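Local atomic coordinates of putative sugar ABC transporter, substrate-binding protein (Clostridium phytofermentans, PDB entry 4WZZ), a protein that binds L-rhamnose in the cleft between its two lobes and probably delivers such sugars to an ABC transporter for uptake. Residues Y51-A64 against N83-A95. Residues are numbered along the deposited sequence; the frame is centred on the assembly and turned at random.
Sequences YATTATYAIIVKSA and NGGKCVIQEPKSA. With RAM (alpha-L-rhamnopyranose), chain B.
Asn83 lays its CB 3.3 Å from the carbonyl O of Tyr51 and takes the N-H of Thr53 on its own backbone O, while its ND2 turns back to Val79 O of helix 67-82. Gly84 takes the positive phi (104°) of the C-prime residue in the Schellman motif that closes this helix, an angle glycine adopts readily, and its backbone packs against Thr53 O. Gly85 brings its bare CA 3.2 Å from Ala55 O, close beside the edge of the Tyr57 ring. That ring is fixed at its far end, where Tyr57 OH and Thr53 OG1 share a 2.7 Å hydrogen bond, and Thr53 OG1 also accepts from Ala55 N in an ST turn.

From Lys86 onward the strands pair in parallel. Lys86 N gives to Ala55 O, Lys86 O receives Tyr57 N, and the ladder continues through Val88 and Gln90 to Val61 N. The aliphatic chain of Lys86 runs alongside Thr56, carrying its amine outward. On the face shared by Tyr57, Cys87 and Ile89, Ile59 has CG1 anti to its backbone N (chi1 -180°), which leaves CG2 to press on Ile89 CG1 at 3.7 Å and to approach Cys87 SG. Gln90 lies beside Ile60 on the other face, its amide NE2 bound to Cys103 O of helix 97-110. Pro92, with no N-H to give, ends the ladder; its ring crosses Ile60 at about a right angle, with CD 3.0 Å from Val61 O, which Gln100 NE2 binds instead, and its O binds Ala64 N at 2.8 Å. Ala95 CB rests against Ser63 CB.

Strand 56-60, helix 67-82 and strand 86-90 form the beta-alpha-beta unit that opens the Rossmann-like lobe of a periplasmic binding protein; just beyond the first strand Lys62 NZ bonds Asn192 OD1, rhamnose O2 at 2.9 Å and, weakly, O3.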
# COMPACT_ATOMS: atom_id res chain seq x y z
N TYR A 51 -25.78 2.18 6.96
CA TYR A 51 -24.56 3.01 6.88
C TYR A 51 -24.79 4.52 6.95
O TYR A 51 -23.84 5.30 6.81
CB TYR A 51 -23.75 2.66 5.62
CG TYR A 51 -23.05 1.35 5.81
CD1 TYR A 51 -21.82 1.28 6.47
CD2 TYR A 51 -23.64 0.16 5.40
CE1 TYR A 51 -21.20 0.06 6.68
CE2 TYR A 51 -23.02 -1.06 5.61
CZ TYR A 51 -21.80 -1.10 6.24
OH TYR A 51 -21.19 -2.32 6.44
N ALA A 52 -26.02 4.94 7.17
CA ALA A 52 -26.28 6.38 7.30
C ALA A 52 -25.43 6.92 8.45
O ALA A 52 -25.31 6.27 9.49
CB ALA A 52 -27.76 6.63 7.55
N THR A 53 -24.84 8.09 8.26
CA THR A 53 -23.99 8.67 9.29
C THR A 53 -24.07 10.17 9.15
O THR A 53 -24.33 10.69 8.06
CB THR A 53 -22.51 8.19 9.15
OG1 THR A 53 -21.71 8.71 10.23
CG2 THR A 53 -21.91 8.62 7.83
N THR A 54 -23.88 10.89 10.25
CA THR A 54 -23.69 12.33 10.15
C THR A 54 -22.36 12.76 10.77
O THR A 54 -22.14 13.94 11.01
CB THR A 54 -24.84 13.11 10.82
OG1 THR A 54 -24.86 12.80 12.22
CG2 THR A 54 -26.19 12.73 10.19
N ALA A 55 -21.47 11.80 10.96
CA ALA A 55 -20.23 12.06 11.66
C ALA A 55 -19.17 12.62 10.73
O ALA A 55 -19.36 12.68 9.51
CB ALA A 55 -19.72 10.78 12.32
N THR A 56 -18.04 13.02 11.31
CA THR A 56 -16.94 13.60 10.56
C THR A 56 -15.73 12.67 10.61
O THR A 56 -15.31 12.24 11.68
CB THR A 56 -16.59 14.97 11.13
OG1 THR A 56 -17.71 15.86 10.95
CG2 THR A 56 -15.36 15.55 10.41
N TYR A 57 -15.19 12.35 9.44
CA TYR A 57 -14.16 11.33 9.32
C TYR A 57 -12.94 11.93 8.66
O TYR A 57 -13.04 12.46 7.56
CB TYR A 57 -14.66 10.20 8.43
CG TYR A 57 -15.90 9.52 8.94
CD1 TYR A 57 -17.15 10.10 8.78
CD2 TYR A 57 -15.82 8.28 9.55
CE1 TYR A 57 -18.28 9.48 9.24
CE2 TYR A 57 -16.94 7.64 10.01
CZ TYR A 57 -18.17 8.23 9.85
OH TYR A 57 -19.29 7.57 10.33
N ALA A 58 -11.80 11.87 9.35
CA ALA A 58 -10.51 12.31 8.80
C ALA A 58 -9.73 11.14 8.23
O ALA A 58 -9.50 10.14 8.92
CB ALA A 58 -9.66 12.93 9.89
N ILE A 59 -9.30 11.26 6.97
CA ILE A 59 -8.36 10.29 6.44
C ILE A 59 -7.03 10.99 6.27
O ILE A 59 -6.95 12.07 5.70
CB ILE A 59 -8.82 9.64 5.11
CG1 ILE A 59 -7.76 8.63 4.64
CG2 ILE A 59 -9.15 10.72 4.07
CD1 ILE A 59 -8.22 7.70 3.54
N ILE A 60 -6.00 10.36 6.82
CA ILE A 60 -4.65 10.87 6.76
C ILE A 60 -3.84 9.87 5.97
O ILE A 60 -3.57 8.77 6.44
CB ILE A 60 -4.05 11.03 8.16
CG1 ILE A 60 -4.90 12.02 8.97
CG2 ILE A 60 -2.64 11.55 8.05
CD1 ILE A 60 -4.54 12.09 10.46
N VAL A 61 -3.53 10.22 4.73
CA VAL A 61 -2.78 9.30 3.89
C VAL A 61 -1.29 9.40 4.23
O VAL A 61 -0.91 10.18 5.09
CB VAL A 61 -3.03 9.57 2.39
CG1 VAL A 61 -4.48 9.37 2.06
CG2 VAL A 61 -2.60 10.97 2.01
N LYS A 62 -0.43 8.62 3.58
CA LYS A 62 0.99 8.67 3.89
C LYS A 62 1.59 10.03 3.54
O LYS A 62 2.39 10.59 4.28
CB LYS A 62 1.76 7.62 3.10
CG LYS A 62 1.73 6.20 3.60
CD LYS A 62 2.85 5.41 2.86
CE LYS A 62 2.94 4.00 3.33
NZ LYS A 62 3.97 3.27 2.54
N SER A 63 1.26 10.55 2.36
CA SER A 63 1.94 11.73 1.86
C SER A 63 1.30 12.37 0.65
O SER A 63 0.55 11.73 -0.09
CB SER A 63 3.39 11.39 1.50
OG SER A 63 3.45 10.41 0.46
N ALA A 64 1.63 13.64 0.47
CA ALA A 64 1.29 14.39 -0.75
C ALA A 64 2.09 13.89 -1.94
O ALA A 64 3.13 13.26 -1.78
CB ALA A 64 1.58 15.86 -0.53
N ASN A 83 -23.01 8.58 2.30
CA ASN A 83 -23.82 8.13 3.42
C ASN A 83 -24.10 9.21 4.46
O ASN A 83 -24.63 8.92 5.53
CB ASN A 83 -23.18 6.90 4.05
CG ASN A 83 -23.30 5.69 3.15
OD1 ASN A 83 -24.37 5.09 3.09
ND2 ASN A 83 -22.24 5.36 2.43
N GLY A 84 -23.72 10.44 4.13
CA GLY A 84 -24.14 11.60 4.89
C GLY A 84 -23.06 12.18 5.80
O GLY A 84 -23.27 13.18 6.45
N GLY A 85 -21.90 11.56 5.84
CA GLY A 85 -20.85 12.10 6.70
C GLY A 85 -20.04 13.18 6.03
O GLY A 85 -20.19 13.45 4.83
N LYS A 86 -19.17 13.81 6.82
CA LYS A 86 -18.21 14.78 6.31
C LYS A 86 -16.86 14.11 6.29
O LYS A 86 -16.51 13.37 7.21
CB LYS A 86 -18.13 15.98 7.24
CG LYS A 86 -17.16 17.05 6.70
CD LYS A 86 -16.94 18.22 7.66
CE LYS A 86 -15.88 19.18 7.11
NZ LYS A 86 -15.43 20.21 8.11
N CYS A 87 -16.10 14.34 5.22
CA CYS A 87 -14.76 13.78 5.13
C CYS A 87 -13.72 14.88 4.99
O CYS A 87 -13.88 15.80 4.18
CB CYS A 87 -14.64 12.80 3.95
SG CYS A 87 -12.95 12.09 3.74
N VAL A 88 -12.68 14.80 5.82
CA VAL A 88 -11.56 15.72 5.73
C VAL A 88 -10.34 14.92 5.35
O VAL A 88 -9.96 13.97 6.05
CB VAL A 88 -11.31 16.44 7.07
CG1 VAL A 88 -10.11 17.35 6.97
CG2 VAL A 88 -12.54 17.26 7.49
N ILE A 89 -9.71 15.28 4.23
CA ILE A 89 -8.50 14.58 3.77
C ILE A 89 -7.28 15.40 4.14
O ILE A 89 -7.27 16.63 3.97
CB ILE A 89 -8.52 14.38 2.24
CG1 ILE A 89 -9.73 13.55 1.81
CG2 ILE A 89 -7.23 13.74 1.77
CD1 ILE A 89 -9.99 13.56 0.31
N GLN A 90 -6.24 14.74 4.64
CA GLN A 90 -4.96 15.37 4.85
C GLN A 90 -3.85 14.57 4.20
O GLN A 90 -3.81 13.33 4.28
CB GLN A 90 -4.66 15.53 6.32
CG GLN A 90 -5.34 16.72 6.95
CD GLN A 90 -4.98 16.87 8.39
OE1 GLN A 90 -4.12 17.66 8.75
NE2 GLN A 90 -5.62 16.08 9.24
N GLU A 91 -2.95 15.32 3.57
CA GLU A 91 -1.79 14.78 2.89
C GLU A 91 -0.54 15.33 3.58
O GLU A 91 -0.22 16.51 3.44
CB GLU A 91 -1.77 15.22 1.41
CG GLU A 91 -2.89 14.61 0.53
CD GLU A 91 -2.67 14.86 -0.96
OE1 GLU A 91 -2.14 15.91 -1.27
OE2 GLU A 91 -3.04 14.02 -1.79
N PRO A 92 0.15 14.48 4.37
CA PRO A 92 1.41 14.94 4.97
C PRO A 92 2.40 15.44 3.91
O PRO A 92 2.49 14.89 2.82
CB PRO A 92 1.93 13.69 5.69
CG PRO A 92 0.66 12.90 6.02
CD PRO A 92 -0.22 13.13 4.80
N LYS A 93 3.15 16.49 4.25
CA LYS A 93 4.11 17.08 3.32
C LYS A 93 5.11 16.05 2.80
O LYS A 93 5.46 16.04 1.62
CB LYS A 93 4.86 18.24 3.98
CG LYS A 93 5.76 18.98 2.99
CD LYS A 93 7.18 19.16 3.54
CE LYS A 93 7.21 20.04 4.78
NZ LYS A 93 7.08 21.49 4.45
N SER A 94 5.57 15.19 3.70
CA SER A 94 6.45 14.09 3.33
C SER A 94 6.01 12.82 4.05
O SER A 94 5.23 12.88 5.01
CB SER A 94 7.91 14.43 3.62
OG SER A 94 8.19 14.34 5.00
N ALA A 95 6.50 11.67 3.59
CA ALA A 95 6.07 10.39 4.13
C ALA A 95 6.78 10.02 5.41
O ALA A 95 7.36 8.93 5.53
CB ALA A 95 6.26 9.29 3.09
C1 RAM B . 2.77 3.69 -2.47
C2 RAM B . 2.51 3.82 -0.97
C3 RAM B . 1.40 2.88 -0.49
C4 RAM B . 1.61 1.47 -1.01
C5 RAM B . 1.82 1.49 -2.53
C6 RAM B . 2.14 0.10 -3.07
O1 RAM B . 1.70 4.24 -3.15
O2 RAM B . 3.73 3.53 -0.35
O3 RAM B . 1.40 2.95 0.94
O4 RAM B . 0.49 0.67 -0.68
O5 RAM B . 2.88 2.34 -2.87
O HOH W 1 -21.91 15.27 8.19
O HOH W 2 -1.15 12.34 -2.27